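Local coordinates for cell wall surface anchor family protein (Streptococcus agalactiae serogroup V, PDB 3TVY), which forms the adhesive tip of the pilus of group B Streptococcus and, through its metal-binding von Willebrand factor A-type domain, probably attaches the bacterium to host surfaces, at residues A37-E42 with I124-E129; N54-V59 with N118-R123; D173-M178 with E229-F234; V323-N328 with T353-T358. All blocks are in the same frame, centred on the assembly; numbering follows the deposited sequence.

Contact 1 of 4, residues A37-E42 with I124-E129; sequences AGEAVE and IPKEAE
Lys-126 reaches from beside Gly-38 one turn on along the helix 37-42 to Glu-42. Its CB, CG and CD make the approach without touching the helix segment; the chain bends at chi2 (71°) and again at chi4 (-80°), and this double bend brings the end in. CE lies over the Gly-38 peptide, with Lys-126 CE 3.7 Å from Gly-38 C. NZ goes on to form a salt bridge with Glu-42 OE2 at 3.0 Å, coming from above the carboxylate plane, 49° out of it, while the two side chains cross nearly at right angles. NZ also lies 3.9 Å from Glu-39 CG; the Glu-39 carboxylate is not in contact but would probably add to the negative field around the ammonium.

CE and the loop backbone can come this close because Gly-38 has no side chain on that side: its CA makes a C-H...O contact of 3.5 Å with Pro-125 O. Ile-124 supplies the apolar part. Its CG2 lies against Gly-38 O, and its extended arm carries CD1 to 3.6 Å from Glu-42 CA and 3.8 Å from Val-41 CG1.

The contact thus fastens the loop that follows helix 114-122 onto helix 33-49. Both pack on the parallel sheet, with Val-41 on Val-15 and Leu-17 of strand 11-18, and Ile-124 and Pro-125 on Leu-58 and Thr-60 of strand 55-61.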
loop_
_atom_site.group_PDB
_atom_site.type_symbol
_atom_site.label_atom_id
_atom_site.label_comp_id
_atom_site.label_asym_id
_atom_site.label_seq_id
_atom_site.Cartn_x
_atom_site.Cartn_y
_atom_site.Cartn_z
ATOM N N ALA A 37 -4.614 14.893 10.228
ATOM C CA ALA A 37 -5.023 13.472 10.301
ATOM C C ALA A 37 -4.729 12.877 11.679
ATOM O O ALA A 37 -5.578 12.197 12.249
ATOM C CB ALA A 37 -4.307 12.653 9.222
ATOM N N GLY A 38 -3.537 13.156 12.215
ATOM C CA GLY A 38 -3.109 12.621 13.517
ATOM C C GLY A 38 -3.940 13.097 14.690
ATOM O O GLY A 38 -4.339 12.307 15.560
ATOM N N GLU A 39 -4.187 14.403 14.717
ATOM C CA GLU A 39 -5.055 14.979 15.727
ATOM C C GLU A 39 -6.489 14.503 15.586
ATOM O O GLU A 39 -7.142 14.283 16.597
ATOM C CB GLU A 39 -4.953 16.506 15.706
ATOM C CG GLU A 39 -3.604 16.965 16.209
ATOM C CD GLU A 39 -3.366 18.435 16.024
ATOM O OE1 GLU A 39 -4.018 19.087 15.155
ATOM O OE2 GLU A 39 -2.499 18.942 16.748
ATOM N N ALA A 40 -6.990 14.344 14.348
ATOM C CA ALA A 40 -8.346 13.804 14.151
ATOM C C ALA A 40 -8.447 12.403 14.759
ATOM O O ALA A 40 -9.404 12.138 15.474
ATOM C CB ALA A 40 -8.753 13.782 12.681
ATOM N N VAL A 41 -7.471 11.527 14.451
ATOM C CA VAL A 41 -7.420 10.155 14.986
ATOM C C VAL A 41 -7.368 10.171 16.522
ATOM O O VAL A 41 -8.112 9.457 17.173
ATOM C CB VAL A 41 -6.244 9.318 14.417
ATOM C CG1 VAL A 41 -6.085 8.027 15.235
ATOM C CG2 VAL A 41 -6.482 8.965 12.918
ATOM N N GLU A 42 -6.515 11.032 17.079
ATOM C CA GLU A 42 -6.387 11.189 18.522
ATOM C C GLU A 42 -7.734 11.531 19.190
ATOM O O GLU A 42 -8.146 10.884 20.158
ATOM C CB GLU A 42 -5.343 12.269 18.836
ATOM C CG GLU A 42 -4.576 12.011 20.141
ATOM C CD GLU A 42 -3.591 13.127 20.489
ATOM O OE1 GLU A 42 -2.983 13.032 21.576
ATOM O OE2 GLU A 42 -3.433 14.094 19.704
ATOM N N ILE A 124 0.671 7.929 17.752
ATOM C CA ILE A 124 -0.018 8.489 16.592
ATOM C C ILE A 124 0.864 9.531 15.917
ATOM O O ILE A 124 1.209 10.541 16.547
ATOM C CB ILE A 124 -1.368 9.172 16.955
ATOM C CG1 ILE A 124 -2.336 8.165 17.596
ATOM C CG2 ILE A 124 -2.000 9.755 15.705
ATOM C CD1 ILE A 124 -3.660 8.822 18.094
ATOM N N PRO A 125 1.231 9.293 14.638
ATOM C CA PRO A 125 2.139 10.222 13.943
ATOM C C PRO A 125 1.471 11.560 13.644
ATOM O O PRO A 125 0.276 11.601 13.321
ATOM C CB PRO A 125 2.467 9.491 12.625
ATOM C CG PRO A 125 1.364 8.541 12.412
ATOM C CD PRO A 125 0.889 8.123 13.803
ATOM N N LYS A 126 2.257 12.633 13.730
ATOM C CA LYS A 126 1.805 13.977 13.368
ATOM C C LYS A 126 2.602 14.556 12.201
ATOM O O LYS A 126 2.424 15.712 11.832
ATOM C CB LYS A 126 1.938 14.918 14.570
ATOM C CG LYS A 126 0.690 15.041 15.462
ATOM C CD LYS A 126 0.413 13.808 16.272
ATOM C CE LYS A 126 -0.999 13.831 16.834
ATOM N NZ LYS A 126 -1.016 14.705 18.034
ATOM N N GLU A 127 3.492 13.754 11.637
ATOM C CA GLU A 127 4.348 14.168 10.536
ATOM C C GLU A 127 4.664 12.920 9.715
ATOM O O GLU A 127 4.553 11.809 10.232
ATOM C CB GLU A 127 5.648 14.813 11.061
ATOM C CG GLU A 127 6.614 15.281 9.966
ATOM C CD GLU A 127 5.979 16.286 9.020
ATOM O OE1 GLU A 127 6.284 17.482 9.184
ATOM O OE2 GLU A 127 5.166 15.890 8.126
ATOM N N ALA A 128 5.020 13.108 8.446
ATOM C CA ALA A 128 5.500 12.010 7.544
ATOM C C ALA A 128 6.946 12.292 7.092
ATOM O O ALA A 128 7.454 13.384 7.353
ATOM C CB ALA A 128 4.560 11.859 6.342
ATOM N N GLU A 129 7.627 11.330 6.457
ATOM C CA GLU A 129 9.042 11.562 6.044
ATOM C C GLU A 129 9.154 12.699 5.031
ATOM O O GLU A 129 8.219 12.938 4.270
ATOM C CB GLU A 129 9.728 10.288 5.509
ATOM C CG GLU A 129 9.788 9.114 6.496
ATOM C CD GLU A 129 10.497 9.437 7.816
ATOM O OE1 GLU A 129 11.347 10.356 7.870
ATOM O OE2 GLU A 129 10.212 8.756 8.812
#

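Contact 2 of 4, residues N54-V59 with N118-R123; sequences NRVALV and NILKSR
Strand 55-59 and helix 118-122 run in nearly the same direction, their axes 25° apart and 9.2 Å from each other at closest approach, with Leu-58 facing Leu-120 across the gap. Leu-120 does most of the work. With CG anti to its backbone N (chi1 -177°), it stretches straight from the helix to the strand, and its two methyls divide the surface between them. CD1 goes to the Val-56 side, 3.8 Å from CG2 of that valine and 3.9 Å from CA of Ala-57, so it lies over the strand backbone as well as beside a side chain. CD2 turns to Leu-58, 4.0 Å from both CB and CD2 of that residue, while Leu-120 CG is 3.9 Å from Leu-58 CB.

Val-56 meets Leu-120 at about a right angle, whereas the two leucines approach more aslant. Leu-58 reaches far enough toward the helix for its CD2 to touch the backbone oxygen of Leu-120 at 3.8 Å. Branched aliphatic residues suit this interface because they fill it without leaving polar groups to satisfy. Ala-57 directs its small side chain to the other face of the strand, against Ile-155 of helix 145-159. Arg-123 starts toward the strand, but its guanidinium leads off to Ser-106 O.

Such apolar packing of helices on a parallel sheet, with layers on both faces, is characteristic of the Rossmann-like von Willebrand factor A fold, here at strand 55-61, outermost of the five parallel strands.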
loop_
_atom_site.group_PDB
_atom_site.type_symbol
_atom_site.label_atom_id
_atom_site.label_comp_id
_atom_site.label_asym_id
_atom_site.label_seq_id
_atom_site.Cartn_x
_atom_site.Cartn_y
_atom_site.Cartn_z
ATOM N N ASN A 54 -15.442 -0.127 25.342
ATOM C CA ASN A 54 -14.871 -0.090 23.994
ATOM C C ASN A 54 -13.361 -0.278 23.956
ATOM O O ASN A 54 -12.630 0.337 24.740
ATOM C CB ASN A 54 -15.223 1.249 23.329
ATOM C CG ASN A 54 -16.721 1.426 23.107
ATOM O OD1 ASN A 54 -17.478 0.448 23.053
ATOM N ND2 ASN A 54 -17.149 2.678 22.954
ATOM N N ARG A 55 -12.883 -1.086 23.016
ATOM C CA ARG A 55 -11.438 -1.232 22.815
ATOM C C ARG A 55 -10.967 -0.608 21.491
ATOM O O ARG A 55 -11.749 -0.472 20.534
ATOM C CB ARG A 55 -11.039 -2.699 22.882
ATOM C CG ARG A 55 -11.465 -3.389 24.156
ATOM C CD ARG A 55 -10.834 -4.757 24.265
ATOM N NE ARG A 55 -11.361 -5.676 23.242
ATOM C CZ ARG A 55 -10.856 -6.871 22.997
ATOM N NH1 ARG A 55 -9.826 -7.312 23.716
ATOM N NH2 ARG A 55 -11.383 -7.642 22.048
ATOM N N VAL A 56 -9.691 -0.221 21.445
ATOM C CA VAL A 56 -9.119 0.415 20.239
ATOM C C VAL A 56 -7.751 -0.165 19.887
ATOM O O VAL A 56 -7.034 -0.680 20.757
ATOM C CB VAL A 56 -9.048 2.000 20.347
ATOM C CG1 VAL A 56 -10.436 2.624 20.370
ATOM C CG2 VAL A 56 -8.239 2.451 21.572
ATOM N N ALA A 57 -7.422 -0.109 18.602
ATOM C CA ALA A 57 -6.120 -0.491 18.095
ATOM C C ALA A 57 -5.764 0.455 16.947
ATOM O O ALA A 57 -6.643 1.035 16.303
ATOM C CB ALA A 57 -6.109 -1.913 17.621
ATOM N N LEU A 58 -4.471 0.577 16.677
ATOM C CA LEU A 58 -3.990 1.554 15.696
ATOM C C LEU A 58 -2.991 0.909 14.746
ATOM O O LEU A 58 -2.042 0.295 15.180
ATOM C CB LEU A 58 -3.367 2.764 16.416
ATOM C CG LEU A 58 -2.539 3.788 15.621
ATOM C CD1 LEU A 58 -3.351 4.585 14.672
ATOM C CD2 LEU A 58 -1.696 4.683 16.528
ATOM N N VAL A 59 -3.260 1.024 13.448
ATOM C CA VAL A 59 -2.364 0.553 12.422
ATOM C C VAL A 59 -1.969 1.739 11.563
ATOM O O VAL A 59 -2.780 2.250 10.813
ATOM C CB VAL A 59 -3.038 -0.526 11.501
ATOM C CG1 VAL A 59 -2.050 -1.018 10.454
ATOM C CG2 VAL A 59 -3.550 -1.727 12.335
ATOM N N ASN A 118 -3.228 5.613 26.388
ATOM C CA ASN A 118 -2.326 6.766 26.337
ATOM C C ASN A 118 -1.031 6.433 25.574
ATOM O O ASN A 118 -0.489 7.289 24.882
ATOM C CB ASN A 118 -2.017 7.300 27.747
ATOM C CG ASN A 118 -3.221 7.947 28.404
ATOM O OD1 ASN A 118 -3.330 7.981 29.627
ATOM N ND2 ASN A 118 -4.141 8.445 27.598
ATOM N N ILE A 119 -0.566 5.185 25.680
ATOM C CA ILE A 119 0.596 4.727 24.895
ATOM C C ILE A 119 0.227 4.738 23.387
ATOM O O ILE A 119 0.992 5.238 22.554
ATOM C CB ILE A 119 1.133 3.347 25.371
ATOM C CG1 ILE A 119 1.764 3.475 26.768
ATOM C CG2 ILE A 119 2.166 2.781 24.376
ATOM C CD1 ILE A 119 1.937 2.182 27.475
ATOM N N LEU A 120 -0.971 4.234 23.068
ATOM C CA LEU A 120 -1.485 4.242 21.693
ATOM C C LEU A 120 -1.512 5.667 21.139
ATOM O O LEU A 120 -0.972 5.943 20.064
ATOM C CB LEU A 120 -2.879 3.585 21.625
ATOM C CG LEU A 120 -3.527 3.447 20.250
ATOM C CD1 LEU A 120 -4.628 2.388 20.255
ATOM C CD2 LEU A 120 -4.081 4.793 19.787
ATOM N N LYS A 121 -2.124 6.567 21.895
ATOM C CA LYS A 121 -2.220 7.949 21.498
ATOM C C LYS A 121 -0.849 8.590 21.298
ATOM O O LYS A 121 -0.669 9.348 20.367
ATOM C CB LYS A 121 -3.094 8.735 22.469
ATOM C CG LYS A 121 -4.589 8.379 22.297
ATOM C CD LYS A 121 -5.464 9.369 23.019
ATOM C CE LYS A 121 -5.378 9.173 24.502
ATOM N NZ LYS A 121 -5.782 10.418 25.201
ATOM N N SER A 122 0.124 8.255 22.141
ATOM C CA SER A 122 1.472 8.829 21.994
ATOM C C SER A 122 2.220 8.326 20.732
ATOM O O SER A 122 3.142 8.992 20.248
ATOM C CB SER A 122 2.301 8.548 23.243
ATOM O OG SER A 122 2.667 7.192 23.271
ATOM N N ARG A 123 1.814 7.172 20.205
ATOM C CA ARG A 123 2.382 6.636 18.951
ATOM C C ARG A 123 1.749 7.146 17.644
ATOM O O ARG A 123 2.221 6.801 16.558
ATOM C CB ARG A 123 2.370 5.095 18.972
ATOM C CG ARG A 123 3.282 4.497 20.018
ATOM C CD ARG A 123 3.034 3.020 20.089
ATOM N NE ARG A 123 3.799 2.371 21.135
ATOM C CZ ARG A 123 3.795 1.061 21.353
ATOM N NH1 ARG A 123 3.073 0.254 20.573
ATOM N NH2 ARG A 123 4.533 0.546 22.330
#

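Contact 3 of 4, residues D173-M178 with E229-F234; sequences DGVPTM and ESFKLF. With MG (magnesium ion), chain C.
The ring of Phe-231 lies against Val-175 and Pro-176. Val-175 CG2 approaches Phe-231 CD1 obliquely at 3.6 Å, the two side chains crossing at about a right angle. Pro-176 O comes to the ring edge, near its plane, 3.5 Å from Phe-231 CD1, and receives a C-H...O contact from Phe-231 CA. This buried oxygen has no conventional hydrogen-bond partner in the model; the C-H...O contact may partly compensate. Phe-231 holds CG anti to its backbone N (chi1 176°), which carries the ring across the Val-175 and Pro-176 backbone.

Thr-177 packs CB and CG2 on the Ser-230 carbonyl, and its CA makes a second C-H...O contact, 3.5 Å from Ser-230 O. A water donates to Thr-177 O at 2.8 Å and accepts from Ser-230 N. Ser-230 OG receives the backbone N of Lys-232, an ST turn with Phe-231 in its middle, which helps set the backbone from which the ring leaves.

Farther out, Asp-173 OD1 binds the magnesium ion at 2.0 Å, alongside three waters and the hydroxyls of Ser-20 and Ser-22, serines of the metal-ion-dependent adhesion site. Asp-173 OD2 pairs with Arg-33, its backbone N is hydrogen-bonded to Asp-18 OD2, and a magnesium-bound water donates to its O. Thr-177 OG1 is hydrogen-bonded to the backbone N of Thr-143.

The 173-178 loop leaves the C-terminal end of strand 165-172, and helix 335-344 backs it, with Ala-338 on Val-175 and Phe-341 on Pro-176.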
loop_
_atom_site.group_PDB
_atom_site.type_symbol
_atom_site.label_atom_id
_atom_site.label_comp_id
_atom_site.label_asym_id
_atom_site.label_seq_id
_atom_site.Cartn_x
_atom_site.Cartn_y
_atom_site.Cartn_z
ATOM N N ASP A 173 -4.712 9.254 2.003
ATOM C CA ASP A 173 -4.656 10.280 0.957
ATOM C C ASP A 173 -4.170 9.702 -0.378
ATOM O O ASP A 173 -3.695 10.449 -1.238
ATOM C CB ASP A 173 -3.796 11.483 1.383
ATOM C CG ASP A 173 -2.285 11.235 1.214
ATOM O OD1 ASP A 173 -1.852 10.057 1.026
ATOM O OD2 ASP A 173 -1.535 12.235 1.270
ATOM N N GLY A 174 -4.272 8.378 -0.565
ATOM C CA GLY A 174 -3.815 7.838 -1.856
ATOM C C GLY A 174 -4.292 6.455 -2.201
ATOM O O GLY A 174 -4.475 5.600 -1.304
ATOM N N VAL A 175 -4.518 6.224 -3.495
ATOM C CA VAL A 175 -4.717 4.863 -3.985
ATOM C C VAL A 175 -3.445 3.999 -3.758
ATOM O O VAL A 175 -2.342 4.539 -3.647
ATOM C CB VAL A 175 -5.100 4.843 -5.498
ATOM C CG1 VAL A 175 -6.508 5.437 -5.707
ATOM C CG2 VAL A 175 -4.026 5.538 -6.384
ATOM N N PRO A 176 -3.598 2.657 -3.684
ATOM C CA PRO A 176 -2.453 1.773 -3.501
ATOM C C PRO A 176 -1.458 1.881 -4.646
ATOM O O PRO A 176 -1.854 1.988 -5.801
ATOM C CB PRO A 176 -3.071 0.367 -3.506
ATOM C CG PRO A 176 -4.459 0.571 -4.203
ATOM C CD PRO A 176 -4.869 1.911 -3.699
ATOM N N THR A 177 -0.189 1.828 -4.302
ATOM C CA THR A 177 0.899 1.783 -5.275
ATOM C C THR A 177 1.737 0.516 -5.085
ATOM O O THR A 177 2.835 0.367 -5.633
ATOM C CB THR A 177 1.771 3.053 -5.188
ATOM O OG1 THR A 177 2.287 3.195 -3.852
ATOM C CG2 THR A 177 0.958 4.292 -5.591
ATOM N N MET A 178 1.206 -0.420 -4.297
ATOM C CA MET A 178 1.849 -1.736 -4.084
ATOM C C MET A 178 0.700 -2.684 -3.803
ATOM O O MET A 178 -0.392 -2.222 -3.449
ATOM C CB MET A 178 2.780 -1.709 -2.869
ATOM C CG MET A 178 4.025 -0.767 -3.027
ATOM S SD MET A 178 4.858 -0.501 -1.454
ATOM C CE MET A 178 5.549 -2.114 -1.166
ATOM N N GLU A 229 5.758 3.570 -7.420
ATOM C CA GLU A 229 5.839 4.323 -8.664
ATOM C C GLU A 229 4.457 4.726 -9.162
ATOM O O GLU A 229 4.283 5.826 -9.646
ATOM C CB GLU A 229 6.530 3.491 -9.764
ATOM C CG GLU A 229 6.820 4.308 -11.041
ATOM C CD GLU A 229 7.975 5.249 -10.790
ATOM O OE1 GLU A 229 8.902 4.840 -10.071
ATOM O OE2 GLU A 229 7.960 6.386 -11.286
ATOM N N SER A 230 3.484 3.819 -9.047
ATOM C CA SER A 230 2.196 3.991 -9.708
ATOM C C SER A 230 1.115 3.049 -9.179
ATOM O O SER A 230 1.413 1.972 -8.684
ATOM C CB SER A 230 2.359 3.721 -11.216
ATOM O OG SER A 230 1.233 4.213 -11.892
ATOM N N PHE A 231 -0.129 3.479 -9.319
ATOM C CA PHE A 231 -1.327 2.645 -9.191
ATOM C C PHE A 231 -1.393 1.601 -10.301
ATOM O O PHE A 231 -1.944 0.516 -10.101
ATOM C CB PHE A 231 -2.551 3.578 -9.330
ATOM C CG PHE A 231 -3.899 2.884 -9.313
ATOM C CD1 PHE A 231 -4.437 2.402 -8.115
ATOM C CD2 PHE A 231 -4.664 2.777 -10.496
ATOM C CE1 PHE A 231 -5.705 1.823 -8.084
ATOM C CE2 PHE A 231 -5.932 2.188 -10.477
ATOM C CZ PHE A 231 -6.458 1.708 -9.258
ATOM N N LYS A 232 -0.880 1.961 -11.493
ATOM C CA LYS A 232 -0.821 1.042 -12.618
ATOM C C LYS A 232 0.369 0.108 -12.545
ATOM O O LYS A 232 1.438 0.454 -12.009
ATOM C CB LYS A 232 -0.712 1.812 -13.949
ATOM C CG LYS A 232 -1.892 2.709 -14.280
ATOM C CD LYS A 232 -1.734 3.319 -15.659
ATOM C CE LYS A 232 -0.502 4.183 -15.728
ATOM N NZ LYS A 232 -0.495 5.034 -16.966
ATOM N N LEU A 233 0.181 -1.073 -13.122
ATOM C CA LEU A 233 1.276 -1.947 -13.483
ATOM C C LEU A 233 1.499 -1.703 -14.976
ATOM O O LEU A 233 0.535 -1.474 -15.727
ATOM C CB LEU A 233 0.923 -3.434 -13.186
ATOM C CG LEU A 233 0.891 -3.768 -11.687
ATOM C CD1 LEU A 233 -0.030 -4.953 -11.346
ATOM C CD2 LEU A 233 2.319 -3.996 -11.161
ATOM N N PHE A 234 2.751 -1.765 -15.413
ATOM C CA PHE A 234 3.110 -1.262 -16.738
ATOM C C PHE A 234 3.103 -2.344 -17.799
ATOM O O PHE A 234 3.678 -3.414 -17.600
ATOM C CB PHE A 234 4.483 -0.568 -16.666
ATOM C CG PHE A 234 4.544 0.533 -15.626
ATOM C CD1 PHE A 234 3.556 1.513 -15.575
ATOM C CD2 PHE A 234 5.569 0.575 -14.692
ATOM C CE1 PHE A 234 3.605 2.516 -14.604
ATOM C CE2 PHE A 234 5.617 1.576 -13.726
ATOM C CZ PHE A 234 4.630 2.547 -13.692
HETATM MG MG MG C . -0.202 9.328 0.088
HETATM O O HOH W 1 -1.135 9.824 -1.647
HETATM O O HOH W 2 4.300 0.933 -7.993
HETATM O O HOH W 3 -1.240 7.479 0.135
HETATM O O HOH W 4 1.352 8.552 -1.141
#

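Contact 4 of 4, residues V323-N328 with T353-T358; sequences VGIGVN and TNVDDT
Asn-354, with its amide set anti to the backbone N (chi1 -171°), bends over the end of strand 323-325 and grips Val-327 twice. Its OD1 accepts from Val-327 N at 2.9 Å, and its ND2 donates to a lone pair of Val-327 O at 3.0 Å, in that carbonyl's plane. A carboxamide is suited to this, since it offers a donor and an acceptor side by side to both polar groups of one residue. Gly-324, without a side chain, leaves the place beside OD1 clear.

Val-355 takes part through its backbone and both methyls. Its N donates to Gly-324 O at 2.9 Å, nearly straight (172°), and its O accepts from Gly-326 N. CG2 lies 3.2 Å from Gly-324 O and beside Ile-325 CG2, while CG1 faces Val-323 CG1. Gly-326 sits at positive phi, where glycine is at ease, and lets the chain turn away.

Thr-353 O completes the pairing, accepting from Gly-324 N at 2.8 Å, while its hydroxyl is bonded to Tyr-368 of helix 361-370.

These parallel strands belong to a beta-alpha-beta unit with helix 335-344. Backbone bonds give way to side-chain bonds as the strands diverge, so the amide of Asn-354 probably fixes the turn after strand 319-325.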
loop_
_atom_site.group_PDB
_atom_site.type_symbol
_atom_site.label_atom_id
_atom_site.label_comp_id
_atom_site.label_asym_id
_atom_site.label_seq_id
_atom_site.Cartn_x
_atom_site.Cartn_y
_atom_site.Cartn_z
ATOM N N VAL A 323 -12.035 7.875 5.188
ATOM C CA VAL A 323 -11.981 9.315 4.935
ATOM C C VAL A 323 -10.738 9.576 4.067
ATOM O O VAL A 323 -9.613 9.370 4.504
ATOM C CB VAL A 323 -12.000 10.171 6.261
ATOM C CG1 VAL A 323 -11.712 11.663 5.960
ATOM C CG2 VAL A 323 -13.364 9.985 7.017
ATOM N N GLY A 324 -10.966 9.989 2.823
ATOM C CA GLY A 324 -9.866 10.357 1.921
ATOM C C GLY A 324 -9.493 11.825 2.094
ATOM O O GLY A 324 -10.358 12.680 2.433
ATOM N N ILE A 325 -8.211 12.121 1.869
ATOM C CA ILE A 325 -7.725 13.492 1.930
ATOM C C ILE A 325 -7.209 13.981 0.564
ATOM O O ILE A 325 -6.064 13.667 0.176
ATOM C CB ILE A 325 -6.630 13.697 3.004
ATOM C CG1 ILE A 325 -6.979 12.963 4.310
ATOM C CG2 ILE A 325 -6.432 15.211 3.234
ATOM C CD1 ILE A 325 -5.777 12.750 5.254
ATOM N N GLY A 326 -8.044 14.757 -0.130
ATOM C CA GLY A 326 -7.736 15.273 -1.461
ATOM C C GLY A 326 -7.433 14.157 -2.460
ATOM O O GLY A 326 -6.564 14.299 -3.321
ATOM N N VAL A 327 -8.113 13.019 -2.320
ATOM C CA VAL A 327 -7.844 11.873 -3.183
ATOM C C VAL A 327 -8.219 12.242 -4.610
ATOM O O VAL A 327 -9.332 12.689 -4.870
ATOM C CB VAL A 327 -8.628 10.582 -2.761
ATOM C CG1 VAL A 327 -8.587 9.511 -3.880
ATOM C CG2 VAL A 327 -8.098 10.032 -1.448
ATOM N N ASN A 328 -7.264 12.062 -5.517
ATOM C CA ASN A 328 -7.528 12.272 -6.935
ATOM C C ASN A 328 -6.964 11.165 -7.836
ATOM O O ASN A 328 -7.063 11.270 -9.060
ATOM C CB ASN A 328 -7.059 13.682 -7.391
ATOM C CG ASN A 328 -5.537 13.846 -7.366
ATOM O OD1 ASN A 328 -4.801 12.880 -7.194
ATOM N ND2 ASN A 328 -5.063 15.091 -7.507
ATOM N N THR A 353 -15.813 9.119 2.375
ATOM C CA THR A 353 -15.903 10.554 2.082
ATOM C C THR A 353 -14.506 11.102 1.820
ATOM O O THR A 353 -13.569 10.862 2.595
ATOM C CB THR A 353 -16.534 11.379 3.249
ATOM O OG1 THR A 353 -17.761 10.777 3.671
ATOM C CG2 THR A 353 -16.801 12.852 2.819
ATOM N N ASN A 354 -14.393 11.882 0.752
ATOM C CA ASN A 354 -13.157 12.532 0.377
ATOM C C ASN A 354 -13.253 14.016 0.713
ATOM O O ASN A 354 -14.144 14.667 0.222
ATOM C CB ASN A 354 -12.987 12.378 -1.119
ATOM C CG ASN A 354 -11.642 12.831 -1.597
ATOM O OD1 ASN A 354 -10.655 12.879 -0.840
ATOM N ND2 ASN A 354 -11.571 13.130 -2.868
ATOM N N VAL A 355 -12.358 14.532 1.562
ATOM C CA VAL A 355 -12.358 15.946 1.956
ATOM C C VAL A 355 -11.367 16.712 1.107
ATOM O O VAL A 355 -10.369 16.140 0.617
ATOM C CB VAL A 355 -11.977 16.143 3.461
ATOM C CG1 VAL A 355 -12.969 15.440 4.360
ATOM C CG2 VAL A 355 -10.545 15.633 3.758
ATOM N N ASP A 356 -11.610 18.002 0.936
ATOM C CA ASP A 356 -10.662 18.849 0.218
ATOM C C ASP A 356 -9.964 19.794 1.207
ATOM O O ASP A 356 -9.230 20.694 0.816
ATOM C CB ASP A 356 -11.356 19.607 -0.935
ATOM C CG ASP A 356 -12.492 20.534 -0.451
ATOM O OD1 ASP A 356 -13.135 21.181 -1.306
ATOM O OD2 ASP A 356 -12.742 20.625 0.785
ATOM N N ASP A 357 -10.201 19.564 2.498
ATOM C CA ASP A 357 -9.809 20.513 3.557
ATOM C C ASP A 357 -9.419 19.670 4.770
ATOM O O ASP A 357 -10.233 18.871 5.277
ATOM C CB ASP A 357 -10.985 21.446 3.861
ATOM C CG ASP A 357 -10.708 22.442 4.984
ATOM O OD1 ASP A 357 -9.700 22.321 5.722
ATOM O OD2 ASP A 357 -11.565 23.345 5.166
ATOM N N THR A 358 -8.163 19.799 5.205
ATOM C CA THR A 358 -7.671 18.934 6.269
ATOM C C THR A 358 -8.365 19.250 7.580
ATOM O O THR A 358 -8.226 18.511 8.546
ATOM C CB THR A 358 -6.157 19.029 6.475
ATOM O OG1 THR A 358 -5.792 20.402 6.653
ATOM C CG2 THR A 358 -5.388 18.435 5.290
#

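How the contacts relate
Along the chain, contact 2 is nested within the loop closed by contact 1, and contacts 3 and 4 follow in series. The parallel sheet, ordered 55-61, 11-18, 165-172, 319-325, 352-355, relates them: contact 2 lies on one outermost strand, contact 4 pairs the other with its neighbour, and contact 3 starts just beyond the central strand. Contacts 1 and 2 have centres about 12 Å apart and touch where Ile-124 meets Leu-58. Contact 1 also reaches contact 4, Ala-37 on Ile-325. Centres of contacts 2 and 3 are about 28 Å apart. Contact 3 holds a magnesium ligand, Asp-173, through which contact 4 touches it, whereas contacts 1 and 2 pack the sheet farther from the metal.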